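Local coordinates for protein ATP phosphoribosyltransferase regulatory subunit (Bacillus halodurans, PDB 3OD1) that probably serves as the HisZ partner of HisG in the first step of histidine biosynthesis and may let histidine feedback-regulate that reaction, at residues K6-M9 with F10-P13. Sequence-based numbering, arbitrary orientation.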
ATOM      1  N   LYS B   6     -23.495 -19.053   2.613  1.00 43.10           N
ATOM      2  CA  LYS B   6     -22.761 -17.833   2.353  1.00 45.42           C
ATOM      3  C   LYS B   6     -22.509 -17.101   3.663  1.00 37.50           C
ATOM      4  O   LYS B   6     -23.347 -17.123   4.565  1.00 38.94           O
ATOM      5  CB  LYS B   6     -23.557 -16.945   1.396  1.00 48.88           C
ATOM      6  CG  LYS B   6     -24.061 -17.675   0.155  1.00 50.17           C
ATOM      7  CD  LYS B   6     -24.830 -16.732  -0.756  1.00 56.16           C
ATOM      8  CE  LYS B   6     -25.442 -17.467  -1.939  1.00 60.34           C
ATOM      9  NZ  LYS B   6     -24.411 -18.056  -2.836  1.00 56.87           N
ATOM     10  N   PRO B   7     -21.351 -16.443   3.774  1.00 35.78           N
ATOM     11  CA  PRO B   7     -21.122 -15.528   4.894  1.00 35.92           C
ATOM     12  C   PRO B   7     -22.169 -14.417   4.873  1.00 35.23           C
ATOM     13  O   PRO B   7     -22.788 -14.176   3.821  1.00 33.17           O
ATOM     14  CB  PRO B   7     -19.744 -14.933   4.579  1.00 34.64           C
ATOM     15  CG  PRO B   7     -19.124 -15.875   3.591  1.00 38.35           C
ATOM     16  CD  PRO B   7     -20.256 -16.416   2.794  1.00 36.91           C
ATOM     17  N   PHE B   8     -22.388 -13.747   6.001  1.00 33.32           N
ATOM     18  CA  PHE B   8     -23.279 -12.582   5.999  1.00 35.30           C
ATOM     19  C   PHE B   8     -22.518 -11.396   5.389  1.00 34.14           C
ATOM     20  O   PHE B   8     -21.279 -11.376   5.375  1.00 33.51           O
ATOM     21  CB  PHE B   8     -23.769 -12.242   7.413  1.00 41.69           C
ATOM     22  CG  PHE B   8     -24.879 -13.134   7.915  1.00 51.07           C
ATOM     23  CD1 PHE B   8     -25.117 -14.377   7.340  1.00 49.86           C
ATOM     24  CD2 PHE B   8     -25.677 -12.733   8.981  1.00 54.84           C
ATOM     25  CE1 PHE B   8     -26.138 -15.201   7.812  1.00 46.03           C
ATOM     26  CE2 PHE B   8     -26.691 -13.553   9.459  1.00 54.12           C
ATOM     27  CZ  PHE B   8     -26.919 -14.791   8.869  1.00 51.42           C
HETATM   28  N   MSE B   9     -23.266 -10.423   4.879  1.00 38.14           N
HETATM   29  CA  MSE B   9     -22.678  -9.334   4.102  1.00 34.32           C
HETATM   30  C   MSE B   9     -21.581  -8.572   4.849  1.00 39.91           C
HETATM   31  O   MSE B   9     -20.627  -8.096   4.238  1.00 35.85           O
HETATM   32  CB  MSE B   9     -23.766  -8.377   3.593  1.00 31.89           C
HETATM   33  CG  MSE B   9     -24.731  -9.015   2.577  1.00 32.90           C
HETATM   34 SE   MSE B   9     -23.774  -9.723   0.989  0.69 44.32          SE
HETATM   35  CE  MSE B   9     -23.124  -8.040   0.205  1.00 37.24           C
ATOM     36  N   PHE B  10     -21.698  -8.472   6.169  1.00 38.60           N
ATOM     37  CA  PHE B  10     -20.710  -7.725   6.950  1.00 39.81           C
ATOM     38  C   PHE B  10     -19.454  -8.530   7.300  1.00 40.19           C
ATOM     39  O   PHE B  10     -18.458  -7.961   7.746  1.00 41.46           O
ATOM     40  CB  PHE B  10     -21.352  -7.196   8.237  1.00 48.44           C
ATOM     41  CG  PHE B  10     -21.749  -8.281   9.195  1.00 62.75           C
ATOM     42  CD1 PHE B  10     -20.876  -8.701  10.191  1.00 65.00           C
ATOM     43  CD2 PHE B  10     -22.991  -8.898   9.091  1.00 75.28           C
ATOM     44  CE1 PHE B  10     -21.235  -9.708  11.075  1.00 68.55           C
ATOM     45  CE2 PHE B  10     -23.355  -9.907   9.971  1.00 77.11           C
ATOM     46  CZ  PHE B  10     -22.472 -10.312  10.965  1.00 70.22           C
ATOM     47  N   GLU B  11     -19.492  -9.851   7.125  1.00 38.11           N
ATOM     48  CA  GLU B  11     -18.381 -10.691   7.580  1.00 36.88           C
ATOM     49  C   GLU B  11     -17.115 -10.498   6.741  1.00 38.28           C
ATOM     50  O   GLU B  11     -17.187 -10.415   5.516  1.00 35.95           O
ATOM     51  CB  GLU B  11     -18.800 -12.163   7.618  1.00 39.96           C
ATOM     52  CG  GLU B  11     -20.052 -12.401   8.462  1.00 43.78           C
ATOM     53  CD  GLU B  11     -20.288 -13.864   8.808  1.00 52.44           C
ATOM     54  OE1 GLU B  11     -19.837 -14.292   9.891  1.00 58.71           O
ATOM     55  OE2 GLU B  11     -20.938 -14.584   8.012  1.00 46.57           O
ATOM     56  N   LYS B  12     -15.964 -10.387   7.412  1.00 34.93           N
ATOM     57  CA  LYS B  12     -14.660 -10.321   6.745  1.00 31.96           C
ATOM     58  C   LYS B  12     -13.962 -11.652   6.985  1.00 39.62           C
ATOM     59  O   LYS B  12     -14.141 -12.257   8.042  1.00 37.14           O
ATOM     60  CB  LYS B  12     -13.777  -9.210   7.339  1.00 29.12           C
ATOM     61  CG  LYS B  12     -14.255  -7.777   7.063  1.00 36.94           C
ATOM     62  CD  LYS B  12     -13.225  -6.726   7.504  1.00 35.44           C
ATOM     63  CE  LYS B  12     -13.141  -6.575   9.030  1.00 40.40           C
ATOM     64  NZ  LYS B  12     -14.460  -6.233   9.641  1.00 49.94           N
ATOM     65  N   PRO B  13     -13.148 -12.104   6.017  1.00 38.68           N
ATOM     66  CA  PRO B  13     -12.322 -13.294   6.252  1.00 30.86           C
ATOM     67  C   PRO B  13     -11.524 -13.175   7.554  1.00 37.54           C
ATOM     68  O   PRO B  13     -11.051 -12.090   7.921  1.00 31.04           O
ATOM     69  CB  PRO B  13     -11.369 -13.305   5.054  1.00 31.59           C
ATOM     70  CG  PRO B  13     -12.107 -12.582   3.968  1.00 34.67           C
ATOM     71  CD  PRO B  13     -12.945 -11.530   4.669  1.00 32.50           C
TER
HETATM   72  O   HOH W   1     -18.583  -9.511   3.448  1.00 34.27           O
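Glu11 reaches back across a tight bend to Phe8 and holds it twice. Its OE2 accepts the backbone N of Phe8 at 2.6 Å, nearly straight (167°), on the anti lone pair. Glu11 N bonds back to Phe8 O at 2.9 Å. With CG beside the backbone N (chi1 -55°) and the chain extended beyond it, the carboxylate runs compactly back along the bend, OE2 3.3 Å from Pro7 CA. Phe8 N would probably lose its carboxylate mate to an alanine here, and the start of the bend would be freer to swing.

The aromatic side is looser and more exposed: the Phe8 and Phe10 side chains lie side by side, pointing the same way, Phe10 CE2 at the edge of the Phe8 ring and 3.5 Å from Phe8 CB. Glu11 CG lies 3.9 Å above the plane of the Phe10 ring, offset toward its rim. Across the turn from the rings, a water joins Met9 O to Glu11 O. Glu55 of the second subunit forms a salt bridge with Lys6, and its Phe307 packs against selenomethionine Met9. Ahead of helix 21-40, Phe8 to Glu11 form a type I beta turn, closed by the classic i+3 to i backbone bond.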